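Side-chain contacts in UDP-D-quinovosamine 4-dehydrogenase (Vibrio fischeri, PDB 3NKL), which is probably a membrane-bound oxidoreductase and lyase acting on UDP-sugars, of which this chain is a Rossmann-like domain: residues B[53-56]-B[57-61]; B[79-82]-B[83-87]. One frame throughout, in Å; residues are numbered along the deposited sequence.

Contact 1: residues B[53-56]-B[57-61]. With SO4 (sulfate ion), chain K; SO4 (sulfate ion), chain J.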
ATOM      1  N   ARG B  53       7.794  -0.978 -13.443  1.00 28.50           N
ATOM      2  CA  ARG B  53       7.870   0.447 -13.166  1.00 30.54           C
ATOM      3  C   ARG B  53       7.053   1.179 -14.227  1.00 29.64           C
ATOM      4  O   ARG B  53       6.833   0.649 -15.336  1.00 26.13           O
ATOM      5  CB  ARG B  53       9.330   0.917 -13.200  1.00 35.96           C
ATOM      6  CG  ARG B  53       9.994   0.669 -14.562  1.00 57.40           C
ATOM      7  CD  ARG B  53      10.908   1.819 -14.991  1.00 68.92           C
ATOM      8  NE  ARG B  53      12.308   1.614 -14.642  1.00 74.87           N
ATOM      9  CZ  ARG B  53      13.176   2.599 -14.422  1.00 84.54           C
ATOM     10  NH1 ARG B  53      14.434   2.319 -14.112  1.00 92.40           N
ATOM     11  NH2 ARG B  53      12.787   3.866 -14.500  1.00 80.97           N
ATOM     12  N   PRO B  54       6.599   2.399 -13.904  1.00 26.79           N
ATOM     13  CA  PRO B  54       5.649   3.113 -14.767  1.00 28.76           C
ATOM     14  C   PRO B  54       6.217   3.444 -16.147  1.00 31.00           C
ATOM     15  O   PRO B  54       5.461   3.759 -17.056  1.00 28.56           O
ATOM     16  CB  PRO B  54       5.370   4.409 -14.002  1.00 31.47           C
ATOM     17  CG  PRO B  54       5.781   4.137 -12.589  1.00 31.81           C
ATOM     18  CD  PRO B  54       6.850   3.101 -12.628  1.00 28.82           C
ATOM     19  N   LYS B  55       7.535   3.408 -16.292  1.00 29.44           N
ATOM     20  CA  LYS B  55       8.150   3.627 -17.595  1.00 29.23           C
ATOM     21  C   LYS B  55       7.657   2.591 -18.601  1.00 33.77           C
ATOM     22  O   LYS B  55       7.670   2.826 -19.812  1.00 37.34           O
ATOM     23  CB  LYS B  55       9.686   3.564 -17.473  1.00 30.53           C
ATOM     24  CG  LYS B  55      10.437   3.500 -18.802  1.00 45.21           C
ATOM     25  CD  LYS B  55      11.957   3.555 -18.554  1.00 62.01           C
ATOM     26  CE  LYS B  55      12.781   3.353 -19.830  1.00 69.22           C
ATOM     27  NZ  LYS B  55      14.255   3.307 -19.536  1.00 69.70           N
ATOM     28  N   TYR B  56       7.226   1.440 -18.100  1.00 33.01           N
ATOM     29  CA  TYR B  56       6.744   0.368 -18.977  1.00 32.93           C
ATOM     30  C   TYR B  56       5.284   0.526 -19.441  1.00 28.89           C
ATOM     31  O   TYR B  56       4.792  -0.318 -20.176  1.00 26.47           O
ATOM     32  CB  TYR B  56       6.926  -1.001 -18.301  1.00 28.32           C
ATOM     33  CG  TYR B  56       8.325  -1.570 -18.456  1.00 37.54           C
ATOM     34  CD1 TYR B  56       8.529  -2.838 -18.972  1.00 46.32           C
ATOM     35  CD2 TYR B  56       9.437  -0.828 -18.100  1.00 39.45           C
ATOM     36  CE1 TYR B  56       9.808  -3.355 -19.120  1.00 50.98           C
ATOM     37  CE2 TYR B  56      10.725  -1.336 -18.252  1.00 48.21           C
ATOM     38  CZ  TYR B  56      10.899  -2.597 -18.757  1.00 49.93           C
ATOM     39  OH  TYR B  56      12.174  -3.106 -18.907  1.00 56.90           O
ATOM     40  N   LEU B  57       4.593   1.572 -18.990  1.00 22.08           N
ATOM     41  CA  LEU B  57       3.175   1.758 -19.319  1.00 21.49           C
ATOM     42  C   LEU B  57       2.901   1.712 -20.827  1.00 24.06           C
ATOM     43  O   LEU B  57       2.045   0.960 -21.302  1.00 23.40           O
ATOM     44  CB  LEU B  57       2.667   3.093 -18.764  1.00 20.77           C
ATOM     45  CG  LEU B  57       2.120   3.075 -17.335  1.00 24.35           C
ATOM     46  CD1 LEU B  57       1.940   4.505 -16.872  1.00 24.65           C
ATOM     47  CD2 LEU B  57       0.800   2.313 -17.263  1.00 20.21           C
ATOM     48  N   GLU B  58       3.610   2.537 -21.576  1.00 29.65           N
ATOM     49  CA  GLU B  58       3.364   2.614 -23.014  1.00 32.25           C
ATOM     50  C   GLU B  58       3.541   1.279 -23.701  1.00 31.75           C
ATOM     51  O   GLU B  58       2.686   0.856 -24.480  1.00 36.89           O
ATOM     52  CB  GLU B  58       4.256   3.671 -23.656  1.00 41.77           C
ATOM     53  CG  GLU B  58       3.751   5.073 -23.398  1.00 61.97           C
ATOM     54  CD  GLU B  58       4.863   6.087 -23.233  1.00 76.21           C
ATOM     55  OE1 GLU B  58       4.938   6.719 -22.156  1.00 73.73           O
ATOM     56  OE2 GLU B  58       5.660   6.249 -24.181  1.00 88.27           O
ATOM     57  N   ARG B  59       4.641   0.598 -23.406  1.00 27.85           N
ATOM     58  CA  ARG B  59       4.925  -0.641 -24.105  1.00 30.87           C
ATOM     59  C   ARG B  59       3.963  -1.769 -23.739  1.00 33.27           C
ATOM     60  O   ARG B  59       3.670  -2.615 -24.566  1.00 30.38           O
ATOM     61  CB  ARG B  59       6.390  -1.063 -23.924  1.00 30.17           C
ATOM     62  CG  ARG B  59       6.771  -1.559 -22.545  1.00 37.43           C
ATOM     63  CD  ARG B  59       8.306  -1.713 -22.427  1.00 43.94           C
ATOM     64  NE  ARG B  59       8.966  -0.419 -22.233  1.00 50.85           N
ATOM     65  CZ  ARG B  59      10.263  -0.259 -21.972  1.00 56.73           C
ATOM     66  NH1 ARG B  59      11.065  -1.314 -21.879  1.00 53.35           N
ATOM     67  NH2 ARG B  59      10.758   0.963 -21.804  1.00 56.03           N
ATOM     68  N   LEU B  60       3.472  -1.784 -22.504  1.00 25.55           N
ATOM     69  CA  LEU B  60       2.526  -2.819 -22.074  1.00 22.77           C
ATOM     70  C   LEU B  60       1.149  -2.561 -22.662  1.00 24.50           C
ATOM     71  O   LEU B  60       0.460  -3.484 -23.097  1.00 25.76           O
ATOM     72  CB  LEU B  60       2.434  -2.858 -20.537  1.00 20.12           C
ATOM     73  CG  LEU B  60       3.660  -3.416 -19.798  1.00 23.74           C
ATOM     74  CD1 LEU B  60       3.558  -3.121 -18.292  1.00 22.42           C
ATOM     75  CD2 LEU B  60       3.813  -4.915 -20.052  1.00 30.17           C
ATOM     76  N   ILE B  61       0.742  -1.297 -22.676  1.00 24.08           N
ATOM     77  CA  ILE B  61      -0.562  -0.943 -23.231  1.00 21.35           C
ATOM     78  C   ILE B  61      -0.605  -1.342 -24.708  1.00 27.36           C
ATOM     79  O   ILE B  61      -1.553  -1.965 -25.162  1.00 27.57           O
ATOM     80  CB  ILE B  61      -0.837   0.564 -23.070  1.00 22.62           C
ATOM     81  CG1 ILE B  61      -1.253   0.864 -21.623  1.00 21.63           C
ATOM     82  CG2 ILE B  61      -1.901   1.029 -24.070  1.00 27.95           C
ATOM     83  CD1 ILE B  61      -1.328   2.366 -21.325  1.00 27.63           C
TER
HETATM   84  S   SO4 K 144       9.691   5.506 -13.866  1.00 68.90           S
HETATM   85  O1  SO4 K 144       9.455   4.104 -14.184  1.00 42.16           O
HETATM   86  O2  SO4 K 144       9.423   5.743 -12.439  1.00 71.87           O
HETATM   87  O3  SO4 K 144      11.096   5.816 -14.151  1.00 76.15           O
HETATM   88  O4  SO4 K 144       8.827   6.366 -14.677  1.00 73.04           O
HETATM   89  S   SO4 J 143      14.803  -1.665 -17.071  1.00 95.23           S
HETATM   90  O1  SO4 J 143      14.214  -3.002 -17.077  1.00 92.00           O
HETATM   91  O2  SO4 J 143      16.252  -1.803 -17.182  1.00103.90           O
HETATM   92  O3  SO4 J 143      14.310  -0.863 -18.192  1.00 91.46           O
HETATM   93  O4  SO4 J 143      14.468  -0.990 -15.820  1.00100.02           O
HETATM   94  O   HOH W   1       7.082   1.923 -22.204  1.00 31.38           O
HETATM   95  O   HOH W   2       5.240   4.579 -20.578  1.00 36.15           O

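Contact 2: residues B[79-82]-B[83-87]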
ATOM      1  N   VAL B  79      -2.405  14.550  -4.286  1.00 19.19           N
ATOM      2  CA  VAL B  79      -1.463  15.106  -5.265  1.00 24.25           C
ATOM      3  C   VAL B  79      -0.843  14.023  -6.142  1.00 27.86           C
ATOM      4  O   VAL B  79      -0.789  14.138  -7.379  1.00 22.04           O
ATOM      5  CB  VAL B  79      -0.326  15.879  -4.597  1.00 31.98           C
ATOM      6  CG1 VAL B  79       0.759  16.159  -5.621  1.00 34.27           C
ATOM      7  CG2 VAL B  79      -0.853  17.175  -4.006  1.00 44.87           C
ATOM      8  N   GLN B  80      -0.376  12.957  -5.500  1.00 21.34           N
ATOM      9  CA  GLN B  80       0.273  11.864  -6.217  1.00 22.15           C
ATOM     10  C   GLN B  80      -0.716  11.075  -7.086  1.00 21.44           C
ATOM     11  O   GLN B  80      -0.375  10.621  -8.179  1.00 21.81           O
ATOM     12  CB  GLN B  80       0.963  10.930  -5.219  1.00 21.41           C
ATOM     13  CG  GLN B  80       1.647   9.734  -5.856  1.00 35.27           C
ATOM     14  CD  GLN B  80       2.658  10.117  -6.940  1.00 49.82           C
ATOM     15  OE1 GLN B  80       2.764   9.444  -7.971  1.00 45.76           O
ATOM     16  NE2 GLN B  80       3.401  11.194  -6.709  1.00 53.98           N
ATOM     17  N   LYS B  81      -1.937  10.900  -6.599  1.00 20.74           N
ATOM     18  CA  LYS B  81      -2.927  10.170  -7.388  1.00 17.21           C
ATOM     19  C   LYS B  81      -3.246  10.923  -8.679  1.00 19.53           C
ATOM     20  O   LYS B  81      -3.432  10.312  -9.739  1.00 17.53           O
ATOM     21  CB  LYS B  81      -4.207   9.918  -6.587  1.00 11.97           C
ATOM     22  CG  LYS B  81      -5.111   8.839  -7.279  1.00 14.30           C
ATOM     23  CD  LYS B  81      -6.422   8.634  -6.487  1.00 14.66           C
ATOM     24  CE  LYS B  81      -7.175   7.378  -6.985  1.00 16.59           C
ATOM     25  NZ  LYS B  81      -8.491   7.196  -6.335  1.00 16.96           N
ATOM     26  N   LYS B  82      -3.289  12.247  -8.598  1.00 19.43           N
ATOM     27  CA  LYS B  82      -3.564  13.046  -9.808  1.00 18.95           C
ATOM     28  C   LYS B  82      -2.412  12.989 -10.800  1.00 25.49           C
ATOM     29  O   LYS B  82      -2.624  12.940 -12.024  1.00 22.76           O
ATOM     30  CB  LYS B  82      -3.916  14.496  -9.450  1.00 22.05           C
ATOM     31  CG  LYS B  82      -5.313  14.624  -8.824  1.00 30.16           C
ATOM     32  CD  LYS B  82      -5.546  16.023  -8.215  1.00 37.79           C
ATOM     33  CE  LYS B  82      -6.790  16.045  -7.333  1.00 45.80           C
ATOM     34  NZ  LYS B  82      -6.902  17.288  -6.499  1.00 53.92           N
ATOM     35  N   VAL B  83      -1.187  12.969 -10.285  1.00 19.36           N
ATOM     36  CA  VAL B  83      -0.021  12.763 -11.142  1.00 21.74           C
ATOM     37  C   VAL B  83      -0.188  11.467 -11.931  1.00 24.33           C
ATOM     38  O   VAL B  83      -0.022  11.426 -13.160  1.00 16.36           O
ATOM     39  CB  VAL B  83       1.268  12.684 -10.312  1.00 25.19           C
ATOM     40  CG1 VAL B  83       2.396  12.104 -11.146  1.00 30.85           C
ATOM     41  CG2 VAL B  83       1.627  14.061  -9.769  1.00 31.32           C
ATOM     42  N   ILE B  84      -0.533  10.403 -11.215  1.00 18.60           N
ATOM     43  CA  ILE B  84      -0.764   9.104 -11.835  1.00 21.74           C
ATOM     44  C   ILE B  84      -1.899   9.161 -12.874  1.00 20.97           C
ATOM     45  O   ILE B  84      -1.758   8.677 -14.005  1.00 17.24           O
ATOM     46  CB  ILE B  84      -1.064   8.047 -10.758  1.00 16.65           C
ATOM     47  CG1 ILE B  84       0.217   7.756  -9.940  1.00 18.99           C
ATOM     48  CG2 ILE B  84      -1.655   6.769 -11.399  1.00 16.39           C
ATOM     49  CD1 ILE B  84      -0.034   6.846  -8.745  1.00 22.45           C
ATOM     50  N   ILE B  85      -3.009   9.776 -12.499  1.00 16.54           N
ATOM     51  CA  ILE B  85      -4.185   9.789 -13.374  1.00 15.09           C
ATOM     52  C   ILE B  85      -3.872  10.548 -14.648  1.00 20.65           C
ATOM     53  O   ILE B  85      -4.213  10.104 -15.744  1.00 19.19           O
ATOM     54  CB  ILE B  85      -5.410  10.440 -12.694  1.00 14.62           C
ATOM     55  CG1 ILE B  85      -5.982   9.515 -11.606  1.00 12.30           C
ATOM     56  CG2 ILE B  85      -6.500  10.746 -13.729  1.00 19.85           C
ATOM     57  CD1 ILE B  85      -6.878  10.247 -10.568  1.00 17.91           C
ATOM     58  N   GLU B  86      -3.210  11.687 -14.522  1.00 21.22           N
ATOM     59  CA  GLU B  86      -2.887  12.469 -15.714  1.00 30.11           C
ATOM     60  C   GLU B  86      -1.899  11.745 -16.627  1.00 26.45           C
ATOM     61  O   GLU B  86      -2.006  11.826 -17.855  1.00 24.17           O
ATOM     62  CB  GLU B  86      -2.387  13.869 -15.327  1.00 28.73           C
ATOM     63  CG  GLU B  86      -3.479  14.679 -14.615  1.00 31.96           C
ATOM     64  CD  GLU B  86      -3.095  16.130 -14.341  1.00 40.59           C
ATOM     65  OE1 GLU B  86      -2.574  16.814 -15.253  1.00 36.01           O
ATOM     66  OE2 GLU B  86      -3.335  16.591 -13.209  1.00 39.75           O
ATOM     67  N   SER B  87      -0.953  11.025 -16.032  1.00 20.41           N
ATOM     68  CA  SER B  87      -0.005  10.223 -16.803  1.00 24.58           C
ATOM     69  C   SER B  87      -0.738   9.173 -17.643  1.00 23.11           C
ATOM     70  O   SER B  87      -0.364   8.901 -18.780  1.00 21.86           O
ATOM     71  CB  SER B  87       1.049   9.574 -15.886  1.00 25.63           C
ATOM     72  OG  SER B  87       0.595   8.357 -15.284  1.00 25.79           O
TER

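Contact 1: residues B[53-56]-B[57-61]
Tyr-56 and Arg-59 meet face to face: the guanidinium lies over one side of the phenol ring, its plane turned 21° from that of the ring. Arg-59 CZ sits almost above the middle of the Tyr-56 ring, 3.9 Å from the centroid, a cation-pi contact. NH1 of Arg-59 reaches furthest across the ring, toward the hydroxyl end, and comes within 3.4 Å of Tyr-56 CZ. Nearer the root of the ring, Arg-59 CD adds a CH-pi contact on the same face. The arginine gets there because CG stands between its backbone N and carbonyl carbon (chi1 71°), which turns the chain back toward the start of the helix. Water 1 probably restrains the rotation of the group: it accepts from Arg-59 NE (3.0 Å) and from Arg-59 N, and donates to Lys-55 O.

This is the way into helix 57-64, from the loop that follows strand 49-52 of the Rossmann-like domain. Leu-57 N bonds to Pro-54 O at 3.0 Å, the donor lying well above the carbonyl plane as in a tight turn. A turn later, Leu-60 N reaches Tyr-56 O (3.1 Å) almost along the C=O direction, the i to i+4 bond of an alpha-helix. Leu-57 and Leu-60 both turn inward onto Ile-35 of strand 29-35, and Leu-60 CD1 backs Tyr-56 CB at 4.0 Å. Outward, Tyr-56 OH donates to O1 of the chain J sulfate (2.7 Å), probably from the crystallisation liquor, and is hydrogen-bonded to Lys-43, while Tyr-52 and His-42 pack against its ring.

Contact 2: residues B[79-82]-B[83-87]
Lys-81 O takes the amide of Ile-85 in the shortest backbone bond between 79-82 and 83-87, at 2.8 Å from Ile-85 N. The isoleucine side chain bends back over the same carbonyl, with CG1 at 3.3 Å from Lys-81 O; CG1 lies anti to its own carbonyl carbon (chi1 -72°), which sends CD1 toward the preceding turn. There CD1 meets Lys-81 CG at 4.0 Å, the two side chains passing at a slant. The rest of the lysine runs out fully extended, and NZ bonds to Thr-97 OG1.

On the neighbouring face of the helix, Ile-84 N bonds to Gln-80 O at 3.0 Å. A bend at chi2 (55°) swings the amide of Gln-80 forward along the helix, where OE1 rests 3.6 Å from Ile-84 CG1. The same oxygen accepts a weak hydrogen bond from Lys-40 of the second subunit, which places this end of the glutamine at the dimer contact.

Helix 78-89 is the crossover of a beta-alpha-beta unit between strands 68-71 and 94-97, and these residues show how its sides divide. Lys-81, Ile-84 and Ile-85 all touch Leu-71 of strand 68-71, while Ile-85 and Lys-82 also meet Asp-121 of helix 119-123. Val-79, Lys-82 and Val-83 are exposed, and here and at Glu-86 the contacts across the two segments are chiefly side chain on backbone carbonyl: Val-83 CG2 packs 3.4 Å from Val-79 O, and the methylene CG of Glu-86 comes to 3.2 Å from Lys-82 O, the same oxygen that accepts the hydrogen bond of Glu-86 N. Further on, Ser-87 OG turns back to donate to Ile-84 O at 2.7 Å.

Both contacts are local and partly buried, beside the mixed, largely parallel sheet of one Rossmann-like domain, their centres about 15 Å apart and their nearest atoms about 4 Å apart without touching. Contact 1 is a loop-to-helix junction: its polar chemistry includes waters, a cation-pi stack and sulfates probably taken up from the crystallisation liquor, with leucines facing strand 29-35. Contact 2 lies wholly within a helix, where regular i to i+4 backbone bonds are overlain by aliphatic carbons and the inward isoleucines face strand 68-71. Asp-37 is a shared neighbour, touched by Pro-54 of contact 1 and by Gln-80 and Ile-84 of contact 2. Contact 2 alone reaches the second subunit.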